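Local atomic coordinates of alcohol dehydrogenase superfamily protein (Novosphingobium aromaticivorans, PDB entry 3GAZ), a protein that probably works as an NADP-linked oxidoreductase of the medium-chain dehydrogenase/reductase type, on a substrate that is not established. Residues A138-V143 / S264-L269; D144-Q149 / F239-S244; V154-G159 / Y221-G226. All blocks are in the same frame, centred on the assembly; numbering follows the deposited sequence.

Contact 1. Residues A138-V143 / S264-L269; sequences AWEGLV and SGVFTL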
# COMPACT_ATOMS: atom_id res chain seq x y z
N ALA A 138 22.36 -2.97 1.71
CA ALA A 138 23.73 -3.48 1.65
C ALA A 138 23.82 -4.90 2.19
O ALA A 138 24.52 -5.75 1.62
CB ALA A 138 24.65 -2.57 2.44
N TRP A 139 23.11 -5.16 3.28
CA TRP A 139 23.12 -6.47 3.92
C TRP A 139 22.46 -7.57 3.09
O TRP A 139 22.98 -8.68 3.00
CB TRP A 139 22.44 -6.38 5.28
CG TRP A 139 22.52 -7.65 6.08
CD1 TRP A 139 21.71 -8.75 5.98
CD2 TRP A 139 23.48 -7.95 7.10
NE1 TRP A 139 22.11 -9.72 6.87
CE2 TRP A 139 23.20 -9.25 7.58
CE3 TRP A 139 24.56 -7.25 7.66
CZ2 TRP A 139 23.95 -9.87 8.58
CZ3 TRP A 139 25.31 -7.86 8.67
CH2 TRP A 139 25.00 -9.16 9.11
N GLU A 140 21.33 -7.26 2.47
CA GLU A 140 20.65 -8.27 1.67
C GLU A 140 21.52 -8.72 0.51
O GLU A 140 21.49 -9.88 0.12
CB GLU A 140 19.31 -7.75 1.13
CG GLU A 140 18.35 -7.30 2.22
CD GLU A 140 16.91 -7.28 1.76
OE1 GLU A 140 16.64 -6.85 0.61
OE2 GLU A 140 16.03 -7.70 2.55
N GLY A 141 22.31 -7.80 -0.03
CA GLY A 141 23.17 -8.14 -1.14
C GLY A 141 24.43 -8.88 -0.73
O GLY A 141 24.76 -9.93 -1.29
N LEU A 142 25.13 -8.33 0.25
CA LEU A 142 26.38 -8.90 0.73
C LEU A 142 26.25 -10.18 1.54
O LEU A 142 27.10 -11.07 1.44
CB LEU A 142 27.14 -7.88 1.58
CG LEU A 142 27.62 -6.59 0.91
CD1 LEU A 142 28.16 -5.64 1.97
CD2 LEU A 142 28.68 -6.92 -0.13
N VAL A 143 25.22 -10.28 2.37
CA VAL A 143 25.04 -11.45 3.21
C VAL A 143 23.97 -12.43 2.74
O VAL A 143 24.27 -13.58 2.42
CB VAL A 143 24.75 -11.03 4.67
CG1 VAL A 143 24.65 -12.25 5.57
CG2 VAL A 143 25.85 -10.09 5.16
N SER A 264 22.78 -11.63 -8.69
CA SER A 264 21.58 -11.65 -7.86
C SER A 264 21.03 -10.24 -7.72
O SER A 264 21.80 -9.28 -7.59
CB SER A 264 21.87 -12.20 -6.46
OG SER A 264 22.30 -13.55 -6.51
N GLY A 265 19.71 -10.10 -7.75
CA GLY A 265 19.11 -8.79 -7.60
C GLY A 265 18.75 -8.51 -6.16
O GLY A 265 18.61 -9.43 -5.36
N VAL A 266 18.62 -7.23 -5.81
CA VAL A 266 18.26 -6.83 -4.45
C VAL A 266 17.08 -5.86 -4.53
O VAL A 266 17.13 -4.89 -5.28
CB VAL A 266 19.43 -6.13 -3.73
CG1 VAL A 266 18.98 -5.68 -2.33
CG2 VAL A 266 20.62 -7.08 -3.61
N PHE A 267 16.03 -6.13 -3.76
CA PHE A 267 14.85 -5.27 -3.74
C PHE A 267 14.28 -5.31 -2.33
O PHE A 267 13.40 -6.12 -2.02
CB PHE A 267 13.82 -5.76 -4.77
CG PHE A 267 12.62 -4.87 -4.89
CD1 PHE A 267 12.77 -3.50 -5.10
CD2 PHE A 267 11.34 -5.40 -4.80
CE1 PHE A 267 11.65 -2.66 -5.21
CE2 PHE A 267 10.21 -4.57 -4.91
CZ PHE A 267 10.38 -3.20 -5.11
N THR A 268 14.77 -4.43 -1.48
CA THR A 268 14.37 -4.37 -0.08
C THR A 268 12.90 -4.05 0.17
O THR A 268 12.32 -4.50 1.16
CB THR A 268 15.24 -3.34 0.67
OG1 THR A 268 16.62 -3.69 0.49
CG2 THR A 268 14.93 -3.31 2.15
N LEU A 269 12.29 -3.29 -0.72
CA LEU A 269 10.89 -2.89 -0.54
C LEU A 269 9.86 -4.00 -0.48
O LEU A 269 8.80 -3.81 0.14
CB LEU A 269 10.47 -1.91 -1.63
CG LEU A 269 11.34 -0.67 -1.88
CD1 LEU A 269 10.66 0.24 -2.88
CD2 LEU A 269 11.58 0.03 -0.58
O HOH W 1 13.68 -7.21 2.06
O HOH W 2 16.61 -8.08 -1.59
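Glu140 reaches from its helix to the chain that leaves strand 262-265, and its carboxylate does most of the touching. OE1 of Glu140 comes within 3.2 Å of Thr268 OG1, a possible hydrogen bond only, because that hydroxyl also bonds to Thr137 OG1. Two waters make the grip firmer. One gives a proton to Glu140 OE1 at 2.5 Å and accepts from Phe267 N; the other donates to Glu140 OE2 and, at 3.2 Å, to Thr268 O, so each carboxylate oxygen is tied to the loop backbone through water. What brings the group there is an extended chain: CG lies anti to the carbonyl carbon (chi1 -58°) and the stem runs straight on past it. Behind the carboxylate the contact turns apolar. Val266 sends CG1 to the stem, 4.0 Å from Glu140 CB, and lays CG2 on Gly141 CA at 3.7 Å, where any beta carbon on Gly141 would be a tight fit. Met284 of helix 278-293 touches Glu140, and Phe281 of that helix touches Thr268. On another side of helix 132-145, Ala138 packs against helix 162-173; this contact ties helix 132-145 to the loop leaving strand 262-265, an outermost strand of the sheet within this chain.

Contact 2. Residues D144-Q149 / F239-S244; sequences DRAQVQ and FGHVVS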
# COMPACT_ATOMS: atom_id res chain seq x y z
N ASP A 144 22.72 -11.97 2.68
CA ASP A 144 21.64 -12.84 2.24
C ASP A 144 21.88 -13.47 0.86
O ASP A 144 21.78 -14.68 0.70
CB ASP A 144 20.30 -12.08 2.23
CG ASP A 144 19.86 -11.66 3.61
OD1 ASP A 144 20.19 -12.35 4.59
OD2 ASP A 144 19.15 -10.63 3.74
N ARG A 145 22.21 -12.65 -0.13
CA ARG A 145 22.44 -13.18 -1.47
C ARG A 145 23.86 -13.74 -1.71
O ARG A 145 24.01 -14.88 -2.14
CB ARG A 145 22.14 -12.12 -2.53
CG ARG A 145 20.67 -11.69 -2.65
CD ARG A 145 19.77 -12.84 -3.10
NE ARG A 145 19.39 -13.73 -2.01
CZ ARG A 145 18.55 -13.39 -1.03
NH1 ARG A 145 18.00 -12.19 -1.01
NH2 ARG A 145 18.26 -14.26 -0.07
N ALA A 146 24.88 -12.94 -1.41
CA ALA A 146 26.26 -13.37 -1.66
C ALA A 146 26.99 -14.09 -0.53
O ALA A 146 28.01 -14.72 -0.78
CB ALA A 146 27.09 -12.17 -2.12
N GLN A 147 26.48 -13.99 0.69
CA GLN A 147 27.12 -14.64 1.83
C GLN A 147 28.62 -14.34 1.84
O GLN A 147 29.44 -15.26 1.93
CB GLN A 147 26.90 -16.16 1.76
CG GLN A 147 25.47 -16.59 2.04
CD GLN A 147 24.84 -17.31 0.87
OE1 GLN A 147 25.32 -18.35 0.42
NE2 GLN A 147 23.74 -16.75 0.36
N VAL A 148 28.97 -13.07 1.74
CA VAL A 148 30.37 -12.66 1.74
C VAL A 148 31.14 -13.40 2.84
O VAL A 148 30.71 -13.43 3.99
CB VAL A 148 30.51 -11.12 1.92
CG1 VAL A 148 29.99 -10.70 3.29
CG2 VAL A 148 31.96 -10.70 1.73
N GLN A 149 32.27 -13.99 2.46
CA GLN A 149 33.11 -14.76 3.38
C GLN A 149 34.41 -14.04 3.74
O GLN A 149 34.91 -13.21 2.98
CB GLN A 149 33.48 -16.11 2.77
CG GLN A 149 32.32 -17.04 2.43
CD GLN A 149 31.55 -17.48 3.66
OE1 GLN A 149 30.68 -16.76 4.16
NE2 GLN A 149 31.86 -18.67 4.16
N PHE A 239 33.54 -17.57 -11.78
CA PHE A 239 32.77 -18.26 -10.75
C PHE A 239 32.35 -17.27 -9.65
O PHE A 239 31.76 -17.66 -8.65
CB PHE A 239 33.57 -19.40 -10.10
CG PHE A 239 34.12 -20.41 -11.08
CD1 PHE A 239 33.31 -20.94 -12.09
CD2 PHE A 239 35.43 -20.85 -10.98
CE1 PHE A 239 33.81 -21.89 -12.98
CE2 PHE A 239 35.94 -21.80 -11.86
CZ PHE A 239 35.12 -22.32 -12.86
N GLY A 240 32.67 -16.00 -9.86
CA GLY A 240 32.33 -14.96 -8.89
C GLY A 240 30.86 -14.60 -8.82
O GLY A 240 30.03 -15.16 -9.54
N HIS A 241 30.53 -13.64 -7.96
CA HIS A 241 29.14 -13.22 -7.77
C HIS A 241 28.99 -11.70 -7.85
O HIS A 241 29.77 -10.96 -7.25
CB HIS A 241 28.65 -13.72 -6.40
CG HIS A 241 27.15 -13.71 -6.25
ND1 HIS A 241 26.51 -14.43 -5.26
CD2 HIS A 241 26.18 -13.08 -6.95
CE1 HIS A 241 25.21 -14.25 -5.36
NE2 HIS A 241 24.98 -13.43 -6.37
N VAL A 242 27.98 -11.25 -8.58
CA VAL A 242 27.70 -9.83 -8.71
C VAL A 242 26.29 -9.56 -8.19
O VAL A 242 25.35 -10.28 -8.52
CB VAL A 242 27.77 -9.38 -10.20
CG1 VAL A 242 27.31 -7.93 -10.34
CG2 VAL A 242 29.21 -9.53 -10.72
N VAL A 243 26.14 -8.55 -7.34
CA VAL A 243 24.81 -8.21 -6.83
C VAL A 243 24.54 -6.74 -7.12
O VAL A 243 25.47 -5.93 -7.20
CB VAL A 243 24.68 -8.48 -5.30
CG1 VAL A 243 25.05 -9.92 -4.99
CG2 VAL A 243 25.56 -7.52 -4.52
N SER A 244 23.27 -6.39 -7.29
CA SER A 244 22.90 -5.01 -7.56
C SER A 244 21.57 -4.67 -6.92
O SER A 244 20.70 -5.53 -6.78
CB SER A 244 22.79 -4.77 -9.07
OG SER A 244 22.28 -3.47 -9.34
O HOH W 3 28.21 -15.96 -3.48
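His241 sets its imidazole against Arg145 and Ala146, where helix 132-145 passes into the following loop, and Ala146 is the residue pressed against it. Atom ND1 of His241 lies 3.8 Å from Ala146 CA, with the methyl hardly farther off, while CE1 of the same ring approaches Arg145 O to 3.5 Å. The ring is put there by a side chain whose CG stands anti to the backbone N (chi1 -163°). Two residues along the strand, Val243 continues the packing: its CG1 is 4.2 Å from Ala146 CB, so the one methyl touches both the ring and the branched chain, which stand next to each other on the strand. A water lying in the plane of the imidazole, 2.9 Å from His241 ND1, donates to Ala146 O and stitches the ring's rim to the turn. The other nitrogen, NE2, bonds to Ser264 OG on the next strand, so the ring is held from both nitrogens and its rotation is probably fixed.

The outer side is looser. Arg145 starts toward the strand but its chain doubles back, and the guanidinium lies with one face over Asp144 CB, 3.6 Å above its plane. Gln147, exposed and at positive phi, is where the chain leaves helical geometry; its NE2 turns back to donate to Asp144 O at 2.9 Å. That bond is bent at the hydrogen (142°), and the donor stands well above the carbonyl plane.

Beneath this surface, Val148 turns inward onto Leu219, which also touches Ala146 and His241. This part of the chain therefore lies across strands 217-222 and 240-244 of the parallel sheet, whereas Val242 points to the other face, where helix 227-235 covers it.

Contact 3. Residues V154-G159 / Y221-G226; sequences VLIQGG and YDTLGG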
# COMPACT_ATOMS: atom_id res chain seq x y z
N VAL A 154 36.24 -7.96 -2.27
CA VAL A 154 34.96 -7.33 -2.55
C VAL A 154 35.13 -5.95 -3.17
O VAL A 154 35.91 -5.14 -2.67
CB VAL A 154 34.11 -7.19 -1.26
CG1 VAL A 154 32.82 -6.43 -1.55
CG2 VAL A 154 33.80 -8.56 -0.68
N LEU A 155 34.40 -5.70 -4.25
CA LEU A 155 34.45 -4.41 -4.92
C LEU A 155 33.10 -3.73 -4.78
O LEU A 155 32.08 -4.26 -5.23
CB LEU A 155 34.76 -4.60 -6.41
CG LEU A 155 34.66 -3.32 -7.26
CD1 LEU A 155 35.74 -2.34 -6.82
CD2 LEU A 155 34.79 -3.67 -8.73
N ILE A 156 33.08 -2.57 -4.14
CA ILE A 156 31.85 -1.81 -3.96
C ILE A 156 31.86 -0.67 -4.97
O ILE A 156 32.74 0.19 -4.93
CB ILE A 156 31.73 -1.20 -2.55
CG1 ILE A 156 31.78 -2.30 -1.49
CG2 ILE A 156 30.43 -0.40 -2.44
CD1 ILE A 156 30.65 -3.30 -1.58
N GLN A 157 30.88 -0.66 -5.87
CA GLN A 157 30.76 0.39 -6.89
C GLN A 157 29.95 1.54 -6.30
O GLN A 157 28.76 1.39 -6.02
CB GLN A 157 30.05 -0.16 -8.13
CG GLN A 157 30.74 -1.37 -8.75
CD GLN A 157 31.88 -0.99 -9.68
OE1 GLN A 157 32.67 -0.10 -9.37
NE2 GLN A 157 31.96 -1.67 -10.81
N GLY A 158 30.59 2.69 -6.12
CA GLY A 158 29.92 3.85 -5.55
C GLY A 158 30.08 3.85 -4.03
O GLY A 158 29.10 4.01 -3.30
N GLY A 159 31.32 3.68 -3.58
CA GLY A 159 31.62 3.62 -2.16
C GLY A 159 31.27 4.82 -1.30
O GLY A 159 31.16 4.69 -0.09
N TYR A 221 29.55 -5.43 -5.73
CA TYR A 221 28.25 -4.87 -5.38
C TYR A 221 28.01 -3.57 -6.13
O TYR A 221 28.66 -2.55 -5.87
CB TYR A 221 28.14 -4.60 -3.87
CG TYR A 221 26.70 -4.44 -3.40
CD1 TYR A 221 25.80 -3.65 -4.11
CD2 TYR A 221 26.25 -5.08 -2.25
CE1 TYR A 221 24.47 -3.51 -3.69
CE2 TYR A 221 24.92 -4.94 -1.82
CZ TYR A 221 24.04 -4.15 -2.55
OH TYR A 221 22.73 -4.01 -2.14
N ASP A 222 27.08 -3.61 -7.08
CA ASP A 222 26.72 -2.45 -7.87
C ASP A 222 25.65 -1.65 -7.14
O ASP A 222 24.54 -2.15 -6.93
CB ASP A 222 26.19 -2.88 -9.24
CG ASP A 222 25.50 -1.76 -9.97
OD1 ASP A 222 26.03 -0.63 -9.98
OD2 ASP A 222 24.41 -2.00 -10.55
N THR A 223 25.96 -0.42 -6.75
CA THR A 223 24.98 0.41 -6.06
C THR A 223 24.53 1.54 -6.97
O THR A 223 23.74 2.39 -6.56
CB THR A 223 25.55 1.07 -4.78
OG1 THR A 223 26.39 2.16 -5.15
CG2 THR A 223 26.33 0.07 -3.97
N LEU A 224 25.03 1.56 -8.20
CA LEU A 224 24.69 2.62 -9.14
C LEU A 224 23.78 2.19 -10.29
O LEU A 224 22.95 2.97 -10.75
CB LEU A 224 25.98 3.25 -9.69
CG LEU A 224 26.83 3.96 -8.63
CD1 LEU A 224 28.18 4.36 -9.20
CD2 LEU A 224 26.08 5.19 -8.12
N GLY A 225 23.95 0.96 -10.76
CA GLY A 225 23.12 0.46 -11.84
C GLY A 225 23.53 0.94 -13.23
O GLY A 225 24.60 1.52 -13.40
N GLY A 226 22.68 0.67 -14.21
CA GLY A 226 22.96 1.08 -15.57
C GLY A 226 24.30 0.55 -16.07
O GLY A 226 24.58 -0.63 -15.95
O HOH W 4 25.88 4.01 -3.03
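Gln157 O is gripped twice by Thr223, just where two parallel strands end. The hydroxyl OG1 donates to Gln157 O at 2.6 Å, in the carbonyl plane, and the backbone N of Thr223 adds a weak bond of 3.4 Å to that oxygen. OG1 sits between the backbone N and the carbonyl carbon, the crowded position, a rotation (chi1 76°) that turns it onto Gln157 O. A water donates to Thr223 OG1 at 2.9 Å and also to Gly158 O, widening the link. With a valine here the hydroxyl is gone, and Gln157 O would probably lose its short bond and keep from this position the weak backbone one, while the bridging water lost one of its mates.

Upstream the strands pair regularly: Tyr221 N donates to Leu155 O at 2.8 Å, and Gln157 N to Tyr221 O at 2.9 Å. On the face carrying Ile156 and Tyr221, CD1 of Ile156 crosses to Tyr221 CB at 3.6 Å, and the phenol runs on to bond Thr137 O. On the face of Gln157 and Asp222, the amide oxygen OE1 of Gln157 takes its main bond from Thr181.

Asp222 shapes the turn that follows. Its OD1 accepts from Gly225 N at 2.7 Å on the syn side and from Leu224 N well above the carboxylate plane; the bond to Leu224 N makes an Asx turn, and the two together an Asx motif. Gly158 is confined too, since a beta carbon would strike Thr223 OG1.

Polar bonds thus fix the strand ends exactly where a glycine-rich loop containing Gly159 begins, consistent with the dinucleotide-binding edge of a Rossmann fold.

The three contacts form a graded example of how one parallel sheet is built and covered. Contact 3 is buried and lies within the sheet, joining neighbouring strands by backbone pairing; contact 2 sets the region where helix 132-145 ends against strand 240-244, and contact 1 sets an earlier part of that helix against the loop after strand 262-265. Contact 1, also buried, still relies on waters around a carboxylate, whereas contact 2, farthest from the chain's centre, is van der Waals packing with a single bridging water and exposed residues such as Arg145 at its margin. Tyr221 connects all three, packing its ring against Gly141 and Leu142 and against Val243. Contacts 2 and 3 are further joined by strand pairing, Val243 O lying 2.8 Å from Asp222 N.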